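Long-range contacts in flagellin hook IN motif family (Aeromonas hydrophila subsp. hydrophila, PDB 6XI1), which binds calcium between tandem beta-sandwich repeats and probably serves as a rigid extender that holds a bacterial RTX adhesin out toward its target: residues A[127-132]-A[160-165]; A[103-108]-A[121-126]; A[35-40]-A[90-95]; A[65-70]-A[77-82]; A[44-49]-A[84-89]. One frame throughout, in Å; residues are numbered along the deposited sequence.

Contact 1. Residues A[127-132]-A[160-165]; sequences VNDAAV and DVDGAD. With CA (calcium ion), chain Q; CA (calcium ion), chain L; CA (calcium ion), chain M.
Cadherin-like calcium sites at the junction of two tandem beta-sandwich repeats bring together Asp129 and Asp162, one from each of the loops 127-132 and 160-165. The carboxylate of Asp162 joins two ions: OD2 coordinates the calcium of chain Q at 2.4 Å and OD1 that of chain L. Asp129 contributes three oxygens: its carbonyl O goes to the chain Q ion, OD1 bridges the ions of chains L and M, and OD2 also reaches chain M. Asn128 OD1 and both carboxylate oxygens of Asp160 add to the chain Q shell, which Glu166 and Asp220 complete; Val127 O joins chain L. Acceptor oxygens such as Asn128 OD1 and Asp162 OD2, 3.0 Å apart, are not hydrogen-bonded; the shared ion brings them together.

Asp129 N donates to the syn lone pair of Asp162 OD2 over 2.7 Å, nearly straight at 168°. Asp162 N donates to Asp160 OD1 in an Asx turn, and both acids bind the chain Q ion. Water 2 bridges Ala130 O and Val161 N. Val161, with CG1 anti to the carbonyl carbon (chi1 -58°), is left with CG2 between N and C, crossing the Asp129 side chain at about a right angle, 3.3 Å from Asp129 CB.

Contact 2. Residues A[103-108]-A[121-126]; sequences TKVETF and TITITG
Strands 103-108 and 121-125 run antiparallel, their axes 4.6 Å apart at closest approach and their directions 159° apart, as the two arms of a beta hairpin. Two hydrogen-bonded pairs set the register. Lys104 and Ile124 exchange bonds in both directions, with Ile124 N to Lys104 O at 2.9 Å and 173°; Glu106 and Ile122 do the same, and Ile122 N to Glu106 O is shorter, 2.7 Å. Between them Val105 CA approaches Ile122 O in a CA-H...O contact, and at the end of the ladder Thr103 CA does the same with Ile124 O.

One face carries Thr103, Val105, Thr107, Thr121, Thr123 and Thr125. Here the two methyls of Val105 are split: CG1, anti to the backbone N (chi1 171°), meets Thr121 CG2 at 3.7 Å, while CG2 faces Thr123 OG1. Thr107 and Thr121 lie side by side, as do Thr103 and Thr125.

On the other face Ile124 CD1 sits against the carboxylate of Glu106, 3.8 Å from OE2. That carboxylate is buried yet well supplied. Lys104 NZ forms a salt bridge to Glu106 OE2 at 2.9 Å, on the anti lone pair of that oxygen, while Tyr88 OH, Leu75 N and Gly76 N supply further hydrogen bonds. Lys104 NZ also bonds Gly73 O. Several donors thus hold the carboxylate and would be expected to stabilise its charge. Phe108 CE1 approaches Ile122 CG1 obliquely.

Ile122 packs on Trp86 and Tyr88 of strand 85-91, Ile124 on Tyr88, whereas strand 26-36 bonds to the far edge of 117-125 and residue Ser71 to Thr107 of 103-111.

Contact 3. Residues A[35-40]-A[90-95]; sequences VTEDES and VDNSKV. With CA (calcium ion), chain M; CA (calcium ion), chain L.
Hydrogen bonds join the Asn92 side chain to Asp38 twice. Asp38 N donates to Asn92 OD1 over 2.8 Å, and Asn92 ND2 returns a bond of 2.8 Å to Asp38 OD1, meeting its anti lone pair with the acceptor close to the amide plane. One amide thus grips both main chain and side chain of Asp38, with the carboxylate and amide planes 80° apart. Asn92 CG, extending opposite the backbone N (chi1 -168°), carries the amide across.

Metal bonds occupy the other oxygens. Asp38 OD2 binds the chain M calcium at 2.3 Å, making Asn92 a second-shell residue. Glu37 OE2 bridges the ions of chains M and L, and OE1 completes a bidentate hold on chain L. Both ions lie in the calcium-bound linker between beta-sandwich repeats. Asp129 and Gln96 also bind both; Leu98, Val127 and Asp162 complete the chain L shell and waters 1 and 3 that of chain M. Glu37 and Asp38 are the two central residues of a type II turn at the end of strand 26-36.

Apolar contacts flank the polar ones: Val95 CG2 lies 4.1 Å from Glu37 CB, and Val35 CG2 stands 4.4 Å from Val90 CG1.

Contact 4. Residues A[65-70]-A[77-82]; sequences AGNGTP and SLTITE
Three backbone hydrogen bonds join Gly66 to Ile80 and Gly68 to Leu78, holding together the beta hairpin of strands 66-70 and 77-80 in the first sandwich repeat. Gly66 and Ile80 form an antiparallel hydrogen-bonded pair: Ile80 N donates to Gly66 O over 2.7 Å, and Gly66 N to Ile80 O over 2.9 Å, a more bent bond at 146°. Gly68 N then reaches Leu78 O at 2.7 Å, its donor tilted 33° from the carbonyl plane. Alpha hydrogens add to the ladder, with Thr79 CA only 3.1 Å from Gly66 O.

At Gly68 and Leu78 themselves the return bond is made through a water. Water 4 accepts from Leu78 N at 2.9 Å, donates to Gly68 O and accepts from Asn67 ND2, so it stands in for a direct Leu78 N to Gly68 O bond.

Asn67 and Thr79 make a non-hydrogen-bonded pair whose side chains lie alongside one another, pointing the same way. The Thr79 torsion (chi1 70°) turns CG2 rather than OG1 to the amide, and this methyl touches Asn67 ND2 at 3.7 Å.

The buried side chains of Leu78 and Ile80 pack with Trp86 of strand 85-91 and with Val110 of strand 103-111; Leu78 also meets Phe108. Strand 77-80 continues the sheet by bonding to Thr87 and Asn89. At the open end of the hairpin the Ala65 CB methyl lies against the start of the Glu82 side chain, 4.0 Å from Glu82 CG.

Contact 5. Residues A[44-49]-A[84-89]; sequences LTETGT and GAWTYN
The indole of Trp86 lies with one face against Gly48, whose N stands 3.4 Å from the ring plane, within the antiparallel pairing of strands 44-49 and 85-89, neighbours in the cadherin-like beta-sandwich. Gly48 CA stands 3.8 Å from the centroid of the six-membered ring, 29° off its normal, a CH-pi contact over the face. Trp86 gets there with CG lodged between its own backbone N and carbonyl carbon (chi1 59°), which folds the ring back across the partner strand. Gly48 has no side chain, so its backbone can come within van der Waals distance of the ring. Trp86 NE1 is held by Ser30 O of strand 26-36, fixing the rotation of the indole.

Glu46 runs alongside Trp86, its CG 4.1 Å from Trp86 CH2, before bending at chi2 to carry OE2 to Ala34 N. Tyr88 lies on the same face, its CB 3.7 Å from Glu46 O.

Two hydrogen-bonded pairs, Glu46 with Tyr88 and Gly48 with Trp86, set the register, the strand directions 163° apart. Tyr88 N to Glu46 O is 2.7 Å. On the opposite face Thr47 and Thr87 lie side by side, Thr47 CG2 4.0 Å from Thr87 OG1.

From the N terminus, contact 3 opens first, at the end of strand 26-36, and closes a long loop at 90-95. Within that loop lies contact 5, joining strands 43-53 and 85-91, and within contact 5 lies the short hairpin of contact 4; the three are therefore concentric, without crossing. Contacts 2 and 1 follow in series. Contact 2 is the closing hairpin 103-111/117-125, and its second strand pairs with strand 26-36, linking it to contact 3 and joining first strand to last. Tyr88 and Phe108 tie contacts 5 and 4 to contact 2. Contact 1 belongs to the next repeat, yet shares two calcium ions and two waters with contact 3, coupling the repeats.

Contact 1. Residues A[127-132]-A[160-165]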
# COMPACT_ATOMS: atom_id res chain seq x y z
N VAL A 127 36.96 33.00 -22.73
CA VAL A 127 35.93 32.00 -23.14
C VAL A 127 35.28 31.42 -21.88
O VAL A 127 35.92 31.39 -20.80
CB VAL A 127 36.54 30.89 -24.02
CG1 VAL A 127 37.10 31.44 -25.33
CG2 VAL A 127 37.59 30.12 -23.27
N ASN A 128 34.07 30.91 -22.04
CA ASN A 128 33.34 30.27 -20.92
C ASN A 128 34.11 29.06 -20.41
O ASN A 128 34.67 28.28 -21.21
CB ASN A 128 31.92 29.82 -21.28
CG ASN A 128 31.18 29.43 -20.02
OD1 ASN A 128 31.08 30.24 -19.08
ND2 ASN A 128 30.75 28.18 -19.96
N ASP A 129 34.12 28.91 -19.10
CA ASP A 129 34.52 27.68 -18.40
C ASP A 129 33.23 27.13 -17.78
O ASP A 129 32.49 27.93 -17.11
CB ASP A 129 35.59 27.95 -17.34
CG ASP A 129 36.99 28.16 -17.93
OD1 ASP A 129 37.20 29.24 -18.48
OD2 ASP A 129 37.82 27.22 -17.85
N ALA A 130 32.95 25.87 -18.05
CA ALA A 130 31.81 25.15 -17.43
C ALA A 130 31.90 25.29 -15.91
O ALA A 130 32.98 25.11 -15.30
CB ALA A 130 31.81 23.70 -17.87
N ALA A 131 30.77 25.53 -15.27
CA ALA A 131 30.65 25.43 -13.80
C ALA A 131 30.96 23.98 -13.36
O ALA A 131 30.72 23.02 -14.14
CB ALA A 131 29.28 25.89 -13.36
N VAL A 132 31.47 23.84 -12.15
CA VAL A 132 31.70 22.53 -11.48
C VAL A 132 30.66 22.41 -10.37
O VAL A 132 30.70 23.20 -9.39
CB VAL A 132 33.14 22.39 -10.95
CG1 VAL A 132 33.32 21.07 -10.19
CG2 VAL A 132 34.13 22.49 -12.11
N ASP A 160 32.80 28.25 -10.41
CA ASP A 160 32.97 28.67 -11.81
C ASP A 160 34.16 29.62 -11.87
O ASP A 160 34.08 30.71 -11.35
CB ASP A 160 31.69 29.33 -12.33
CG ASP A 160 31.64 29.42 -13.83
OD1 ASP A 160 32.68 29.85 -14.44
OD2 ASP A 160 30.53 29.16 -14.39
N VAL A 161 35.19 29.20 -12.58
CA VAL A 161 36.46 29.97 -12.66
C VAL A 161 36.19 31.29 -13.35
O VAL A 161 36.97 32.19 -13.12
CB VAL A 161 37.59 29.18 -13.33
CG1 VAL A 161 37.87 27.87 -12.60
CG2 VAL A 161 37.34 28.98 -14.79
N ASP A 162 35.08 31.46 -14.07
CA ASP A 162 34.79 32.78 -14.70
C ASP A 162 34.29 33.81 -13.67
O ASP A 162 34.05 34.93 -14.08
CB ASP A 162 33.77 32.63 -15.83
CG ASP A 162 34.28 31.71 -16.92
OD1 ASP A 162 35.47 31.83 -17.28
OD2 ASP A 162 33.48 30.84 -17.34
N GLY A 163 34.13 33.43 -12.40
CA GLY A 163 33.96 34.39 -11.30
C GLY A 163 32.72 34.13 -10.44
O GLY A 163 31.85 33.23 -10.78
N ALA A 164 32.62 34.95 -9.39
CA ALA A 164 31.53 34.89 -8.37
C ALA A 164 30.18 35.17 -9.05
O ALA A 164 29.20 34.52 -8.61
CB ALA A 164 31.83 35.85 -7.25
N ASP A 165 30.16 36.03 -10.08
CA ASP A 165 28.98 36.35 -10.93
C ASP A 165 28.34 35.07 -11.51
O ASP A 165 27.11 35.03 -11.61
CB ASP A 165 29.31 37.36 -12.05
CG ASP A 165 30.52 37.05 -12.95
OD1 ASP A 165 31.31 36.10 -12.68
OD2 ASP A 165 30.71 37.81 -13.93
CA CA Q . 31.45 29.76 -16.58
CA CA L . 37.24 31.61 -18.83
CA CA M . 38.99 28.10 -19.85
O HOH W 1 37.04 27.26 -21.14
O HOH W 2 34.83 26.45 -13.67
O HOH W 3 39.57 25.83 -19.92

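Contact 2. Residues A[103-108]-A[121-126]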
# COMPACT_ATOMS: atom_id res chain seq x y z
N THR A 103 37.03 41.05 -22.13
CA THR A 103 38.34 41.50 -22.68
C THR A 103 39.20 42.08 -21.56
O THR A 103 38.68 42.68 -20.62
CB THR A 103 38.19 42.49 -23.85
OG1 THR A 103 37.51 43.65 -23.42
CG2 THR A 103 37.44 41.90 -25.03
N LYS A 104 40.50 41.88 -21.66
CA LYS A 104 41.51 42.57 -20.82
C LYS A 104 42.55 43.19 -21.76
O LYS A 104 43.12 42.43 -22.59
CB LYS A 104 42.17 41.59 -19.86
CG LYS A 104 43.16 42.22 -18.89
CD LYS A 104 43.86 41.21 -18.07
CE LYS A 104 44.47 41.80 -16.82
NZ LYS A 104 45.50 42.80 -17.14
N VAL A 105 42.79 44.49 -21.65
CA VAL A 105 43.69 45.21 -22.61
C VAL A 105 44.96 45.53 -21.84
O VAL A 105 44.85 46.07 -20.72
CB VAL A 105 43.01 46.44 -23.21
CG1 VAL A 105 43.99 47.29 -24.00
CG2 VAL A 105 41.84 46.02 -24.09
N GLU A 106 46.11 45.13 -22.39
CA GLU A 106 47.43 45.38 -21.79
C GLU A 106 48.28 46.13 -22.81
O GLU A 106 48.16 45.84 -24.03
CB GLU A 106 48.11 44.08 -21.39
CG GLU A 106 47.20 43.14 -20.63
CD GLU A 106 47.89 41.95 -19.99
OE1 GLU A 106 48.93 41.47 -20.52
OE2 GLU A 106 47.40 41.50 -18.94
N THR A 107 49.09 47.07 -22.33
CA THR A 107 49.95 47.92 -23.20
C THR A 107 51.39 47.77 -22.78
O THR A 107 51.65 47.59 -21.61
CB THR A 107 49.56 49.40 -23.14
OG1 THR A 107 49.79 49.74 -21.78
CG2 THR A 107 48.15 49.64 -23.62
N PHE A 108 52.30 47.83 -23.75
CA PHE A 108 53.75 47.71 -23.51
C PHE A 108 54.43 48.82 -24.29
O PHE A 108 54.06 49.09 -25.45
CB PHE A 108 54.26 46.32 -23.87
CG PHE A 108 53.53 45.23 -23.14
CD1 PHE A 108 52.28 44.81 -23.56
CD2 PHE A 108 54.07 44.67 -22.00
CE1 PHE A 108 51.59 43.83 -22.86
CE2 PHE A 108 53.40 43.68 -21.30
CZ PHE A 108 52.16 43.25 -21.74
N THR A 121 49.56 47.39 -28.06
CA THR A 121 48.27 47.16 -27.36
C THR A 121 47.82 45.72 -27.63
O THR A 121 47.55 45.38 -28.82
CB THR A 121 47.24 48.19 -27.80
OG1 THR A 121 47.85 49.45 -27.51
CG2 THR A 121 45.89 48.10 -27.11
N ILE A 122 47.75 44.92 -26.57
CA ILE A 122 47.34 43.49 -26.65
C ILE A 122 45.95 43.38 -26.01
O ILE A 122 45.77 43.90 -24.89
CB ILE A 122 48.38 42.58 -25.96
CG1 ILE A 122 49.79 42.78 -26.52
CG2 ILE A 122 47.96 41.13 -26.02
CD1 ILE A 122 49.90 42.48 -28.00
N THR A 123 44.99 42.78 -26.71
CA THR A 123 43.67 42.41 -26.16
C THR A 123 43.62 40.89 -25.93
O THR A 123 43.85 40.09 -26.89
CB THR A 123 42.53 42.86 -27.08
OG1 THR A 123 42.70 44.27 -27.29
CG2 THR A 123 41.18 42.55 -26.49
N ILE A 124 43.26 40.50 -24.71
CA ILE A 124 43.01 39.11 -24.29
C ILE A 124 41.49 38.95 -24.23
O ILE A 124 40.87 39.78 -23.59
CB ILE A 124 43.64 38.79 -22.93
CG1 ILE A 124 45.11 39.19 -22.84
CG2 ILE A 124 43.45 37.32 -22.60
CD1 ILE A 124 45.58 39.34 -21.43
N THR A 125 40.94 37.94 -24.90
CA THR A 125 39.47 37.67 -24.89
C THR A 125 39.21 36.35 -24.15
O THR A 125 39.89 35.38 -24.43
CB THR A 125 38.84 37.69 -26.29
OG1 THR A 125 39.07 38.99 -26.82
CG2 THR A 125 37.35 37.45 -26.25
N GLY A 126 38.26 36.35 -23.22
CA GLY A 126 37.91 35.18 -22.41
C GLY A 126 36.98 34.25 -23.16
O GLY A 126 36.28 34.70 -24.09

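Contact 3. Residues A[35-40]-A[90-95]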
# COMPACT_ATOMS: atom_id res chain seq x y z
N VAL A 35 44.95 37.74 -28.28
CA VAL A 35 45.00 36.30 -27.89
C VAL A 35 43.63 35.99 -27.27
O VAL A 35 42.98 36.90 -26.73
CB VAL A 35 46.16 36.00 -26.93
CG1 VAL A 35 47.51 36.24 -27.60
CG2 VAL A 35 46.06 36.80 -25.63
N THR A 36 43.17 34.76 -27.46
CA THR A 36 41.94 34.22 -26.84
C THR A 36 42.38 33.18 -25.82
O THR A 36 43.22 32.31 -26.15
CB THR A 36 40.95 33.71 -27.90
OG1 THR A 36 40.65 34.84 -28.73
CG2 THR A 36 39.67 33.15 -27.32
N GLU A 37 41.79 33.23 -24.63
CA GLU A 37 41.89 32.18 -23.61
C GLU A 37 41.74 30.82 -24.28
O GLU A 37 40.84 30.71 -25.13
CB GLU A 37 40.80 32.42 -22.56
CG GLU A 37 40.64 31.27 -21.59
CD GLU A 37 39.45 31.38 -20.65
OE1 GLU A 37 38.81 32.43 -20.61
OE2 GLU A 37 39.21 30.41 -19.96
N ASP A 38 42.60 29.87 -23.93
CA ASP A 38 42.61 28.45 -24.37
C ASP A 38 42.82 28.31 -25.90
O ASP A 38 42.51 27.21 -26.43
CB ASP A 38 41.33 27.73 -23.91
CG ASP A 38 41.13 27.73 -22.39
OD1 ASP A 38 42.13 27.62 -21.66
OD2 ASP A 38 39.97 27.89 -21.94
N GLU A 39 43.31 29.34 -26.60
CA GLU A 39 43.56 29.20 -28.08
C GLU A 39 44.78 28.29 -28.25
O GLU A 39 44.91 27.64 -29.31
CB GLU A 39 43.73 30.55 -28.81
CG GLU A 39 45.03 31.27 -28.47
CD GLU A 39 45.31 32.54 -29.27
OE1 GLU A 39 44.33 33.20 -29.71
OE2 GLU A 39 46.51 32.87 -29.43
N SER A 40 45.61 28.22 -27.22
CA SER A 40 46.90 27.50 -27.19
C SER A 40 47.31 27.32 -25.73
O SER A 40 46.77 28.02 -24.87
CB SER A 40 47.95 28.26 -27.98
OG SER A 40 48.18 29.57 -27.44
N VAL A 90 51.59 35.30 -22.51
CA VAL A 90 50.88 35.23 -21.20
C VAL A 90 50.55 33.76 -20.91
O VAL A 90 50.17 33.03 -21.86
CB VAL A 90 49.65 36.16 -21.17
CG1 VAL A 90 48.58 35.73 -22.17
CG2 VAL A 90 49.05 36.29 -19.77
N ASP A 91 50.73 33.35 -19.65
CA ASP A 91 50.31 32.00 -19.17
C ASP A 91 48.79 31.89 -19.37
O ASP A 91 48.06 32.70 -18.79
CB ASP A 91 50.68 31.78 -17.71
CG ASP A 91 52.18 31.60 -17.47
OD1 ASP A 91 52.87 31.14 -18.40
OD2 ASP A 91 52.63 31.94 -16.38
N ASN A 92 48.35 30.93 -20.17
CA ASN A 92 46.91 30.59 -20.34
C ASN A 92 46.23 30.41 -18.97
O ASN A 92 45.05 30.78 -18.84
CB ASN A 92 46.75 29.34 -21.17
CG ASN A 92 45.33 29.13 -21.60
OD1 ASN A 92 44.66 30.05 -22.05
ND2 ASN A 92 44.88 27.89 -21.49
N SER A 93 46.96 29.92 -17.96
CA SER A 93 46.43 29.66 -16.60
C SER A 93 45.97 30.97 -15.95
O SER A 93 45.03 30.93 -15.15
CB SER A 93 47.46 28.93 -15.74
OG SER A 93 48.56 29.77 -15.45
N LYS A 94 46.56 32.11 -16.31
CA LYS A 94 46.32 33.38 -15.61
C LYS A 94 45.10 34.12 -16.20
O LYS A 94 44.72 35.14 -15.62
CB LYS A 94 47.54 34.30 -15.70
CG LYS A 94 48.78 33.86 -14.93
CD LYS A 94 49.89 34.92 -14.96
CE LYS A 94 50.61 35.13 -13.65
NZ LYS A 94 51.84 34.31 -13.57
N VAL A 95 44.56 33.69 -17.34
CA VAL A 95 43.43 34.42 -17.99
C VAL A 95 42.16 33.56 -17.96
O VAL A 95 41.17 33.99 -18.57
CB VAL A 95 43.80 34.83 -19.43
CG1 VAL A 95 45.04 35.72 -19.46
CG2 VAL A 95 43.99 33.62 -20.33
CA CA M . 38.99 28.10 -19.85
CA CA L . 37.24 31.61 -18.83
O HOH W 1 37.04 27.26 -21.14
O HOH W 3 39.57 25.83 -19.92

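Contact 4. Residues A[65-70]-A[77-82]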
# COMPACT_ATOMS: atom_id res chain seq x y z
N ALA A 65 66.78 46.39 -27.48
CA ALA A 65 66.32 44.98 -27.36
C ALA A 65 65.99 44.70 -25.89
O ALA A 65 66.82 45.04 -25.00
CB ALA A 65 67.38 44.04 -27.88
N GLY A 66 64.81 44.11 -25.63
CA GLY A 66 64.46 43.56 -24.31
C GLY A 66 62.97 43.62 -24.03
O GLY A 66 62.19 43.56 -25.01
N ASN A 67 62.60 43.78 -22.76
CA ASN A 67 61.18 43.73 -22.29
C ASN A 67 60.56 45.11 -22.49
O ASN A 67 61.22 46.09 -22.14
CB ASN A 67 61.08 43.24 -20.84
CG ASN A 67 61.02 41.73 -20.74
OD1 ASN A 67 62.04 41.06 -20.63
ND2 ASN A 67 59.83 41.17 -20.81
N GLY A 68 59.37 45.20 -23.07
CA GLY A 68 58.58 46.45 -23.07
C GLY A 68 58.08 46.75 -21.66
O GLY A 68 57.93 45.80 -20.87
N THR A 69 57.82 48.02 -21.37
CA THR A 69 57.34 48.48 -20.03
C THR A 69 55.84 48.23 -19.96
O THR A 69 55.08 48.86 -20.69
CB THR A 69 57.61 49.98 -19.78
OG1 THR A 69 59.00 50.20 -19.99
CG2 THR A 69 57.21 50.44 -18.39
N PRO A 70 55.37 47.34 -19.05
CA PRO A 70 53.95 46.97 -19.00
C PRO A 70 53.03 48.02 -18.35
O PRO A 70 53.47 48.70 -17.43
CB PRO A 70 53.96 45.69 -18.15
CG PRO A 70 55.14 45.85 -17.24
CD PRO A 70 56.17 46.64 -18.04
N SER A 77 53.75 39.57 -20.84
CA SER A 77 55.01 40.34 -20.99
C SER A 77 55.29 40.46 -22.49
O SER A 77 54.78 39.61 -23.28
CB SER A 77 56.12 39.69 -20.24
OG SER A 77 56.38 38.39 -20.75
N LEU A 78 55.99 41.52 -22.88
CA LEU A 78 56.38 41.70 -24.30
C LEU A 78 57.90 41.91 -24.36
O LEU A 78 58.41 42.68 -23.55
CB LEU A 78 55.59 42.89 -24.83
CG LEU A 78 55.85 43.23 -26.29
CD1 LEU A 78 54.59 43.69 -26.96
CD2 LEU A 78 56.95 44.29 -26.42
N THR A 79 58.59 41.18 -25.24
CA THR A 79 60.03 41.42 -25.56
C THR A 79 60.12 41.92 -27.00
O THR A 79 59.27 41.55 -27.81
CB THR A 79 60.88 40.17 -25.33
OG1 THR A 79 60.52 39.23 -26.33
CG2 THR A 79 60.70 39.53 -23.97
N ILE A 80 61.11 42.76 -27.31
CA ILE A 80 61.36 43.25 -28.70
C ILE A 80 62.85 43.07 -29.03
O ILE A 80 63.68 43.19 -28.12
CB ILE A 80 60.86 44.70 -28.87
CG1 ILE A 80 60.73 45.08 -30.34
CG2 ILE A 80 61.73 45.68 -28.09
CD1 ILE A 80 59.88 46.31 -30.62
N THR A 81 63.15 42.69 -30.27
CA THR A 81 64.54 42.61 -30.81
C THR A 81 64.98 43.99 -31.31
O THR A 81 64.11 44.85 -31.56
CB THR A 81 64.65 41.56 -31.92
OG1 THR A 81 63.94 42.10 -33.03
CG2 THR A 81 64.09 40.20 -31.57
N GLU A 82 66.30 44.18 -31.51
CA GLU A 82 66.87 45.36 -32.22
C GLU A 82 66.10 45.61 -33.52
O GLU A 82 65.86 46.78 -33.86
CB GLU A 82 68.35 45.15 -32.54
CG GLU A 82 69.20 44.80 -31.33
CD GLU A 82 70.69 44.83 -31.60
OE1 GLU A 82 71.16 45.79 -32.27
OE2 GLU A 82 71.37 43.89 -31.16
O HOH W 4 57.23 43.08 -20.79

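Contact 5. Residues A[44-49]-A[84-89]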
# COMPACT_ATOMS: atom_id res chain seq x y z
N LEU A 44 49.70 31.68 -24.37
CA LEU A 44 49.10 32.48 -25.45
C LEU A 44 50.21 33.42 -25.93
O LEU A 44 50.86 34.05 -25.08
CB LEU A 44 47.89 33.26 -24.93
CG LEU A 44 46.93 32.45 -24.05
CD1 LEU A 44 45.68 33.27 -23.79
CD2 LEU A 44 46.56 31.12 -24.71
N THR A 45 50.39 33.49 -27.24
CA THR A 45 51.52 34.23 -27.84
C THR A 45 50.99 34.99 -29.04
O THR A 45 50.16 34.45 -29.84
CB THR A 45 52.67 33.29 -28.23
OG1 THR A 45 52.15 32.51 -29.31
CG2 THR A 45 53.12 32.37 -27.13
N GLU A 46 51.46 36.22 -29.16
CA GLU A 46 51.17 37.12 -30.29
C GLU A 46 52.48 37.80 -30.69
O GLU A 46 53.33 38.04 -29.80
CB GLU A 46 50.08 38.12 -29.92
CG GLU A 46 49.69 39.02 -31.07
CD GLU A 46 48.81 38.37 -32.13
OE1 GLU A 46 49.10 37.23 -32.54
OE2 GLU A 46 47.84 39.01 -32.55
N THR A 47 52.63 38.09 -31.98
CA THR A 47 53.85 38.71 -32.54
C THR A 47 53.45 39.82 -33.49
O THR A 47 52.34 39.83 -34.01
CB THR A 47 54.76 37.69 -33.24
OG1 THR A 47 54.04 37.28 -34.40
CG2 THR A 47 55.19 36.55 -32.35
N GLY A 48 54.38 40.75 -33.69
CA GLY A 48 54.27 41.84 -34.66
C GLY A 48 55.65 42.42 -34.90
O GLY A 48 56.55 42.14 -34.09
N THR A 49 55.81 43.12 -36.01
CA THR A 49 57.08 43.82 -36.30
C THR A 49 56.78 45.31 -36.39
O THR A 49 55.83 45.73 -37.12
CB THR A 49 57.80 43.22 -37.51
OG1 THR A 49 58.20 41.88 -37.18
CG2 THR A 49 59.02 44.02 -37.90
N GLY A 84 63.02 45.09 -34.23
CA GLY A 84 61.64 45.56 -33.99
C GLY A 84 60.64 44.41 -33.95
O GLY A 84 59.42 44.68 -34.05
N ALA A 85 61.11 43.17 -33.87
CA ALA A 85 60.23 41.99 -33.79
C ALA A 85 59.85 41.79 -32.32
O ALA A 85 60.74 41.38 -31.56
CB ALA A 85 60.88 40.76 -34.35
N TRP A 86 58.57 42.05 -31.99
CA TRP A 86 58.03 41.89 -30.61
C TRP A 86 57.20 40.61 -30.51
O TRP A 86 56.60 40.14 -31.50
CB TRP A 86 57.24 43.12 -30.12
CG TRP A 86 56.06 43.52 -30.94
CD1 TRP A 86 56.00 44.53 -31.83
CD2 TRP A 86 54.72 42.96 -30.89
NE1 TRP A 86 54.76 44.62 -32.39
CE2 TRP A 86 53.94 43.67 -31.82
CE3 TRP A 86 54.12 41.94 -30.14
CZ2 TRP A 86 52.60 43.40 -32.04
CZ3 TRP A 86 52.80 41.65 -30.38
CH2 TRP A 86 52.05 42.36 -31.31
N THR A 87 57.27 40.02 -29.32
CA THR A 87 56.55 38.79 -28.92
C THR A 87 55.83 39.12 -27.61
O THR A 87 56.50 39.51 -26.66
CB THR A 87 57.51 37.61 -28.76
OG1 THR A 87 58.22 37.55 -30.00
CG2 THR A 87 56.82 36.30 -28.44
N TYR A 88 54.52 38.92 -27.60
CA TYR A 88 53.72 38.94 -26.35
C TYR A 88 53.47 37.49 -25.92
O TYR A 88 53.11 36.65 -26.78
CB TYR A 88 52.41 39.69 -26.57
CG TYR A 88 51.47 39.58 -25.40
CD1 TYR A 88 51.53 40.49 -24.35
CD2 TYR A 88 50.53 38.57 -25.34
CE1 TYR A 88 50.64 40.42 -23.28
CE2 TYR A 88 49.67 38.46 -24.26
CZ TYR A 88 49.71 39.40 -23.24
OH TYR A 88 48.83 39.32 -22.18
N ASN A 89 53.69 37.22 -24.63
CA ASN A 89 53.44 35.90 -23.99
C ASN A 89 52.61 36.12 -22.72
O ASN A 89 52.91 37.05 -21.99
CB ASN A 89 54.72 35.15 -23.64
CG ASN A 89 55.44 34.62 -24.86
OD1 ASN A 89 54.84 33.97 -25.71
ND2 ASN A 89 56.71 34.95 -24.98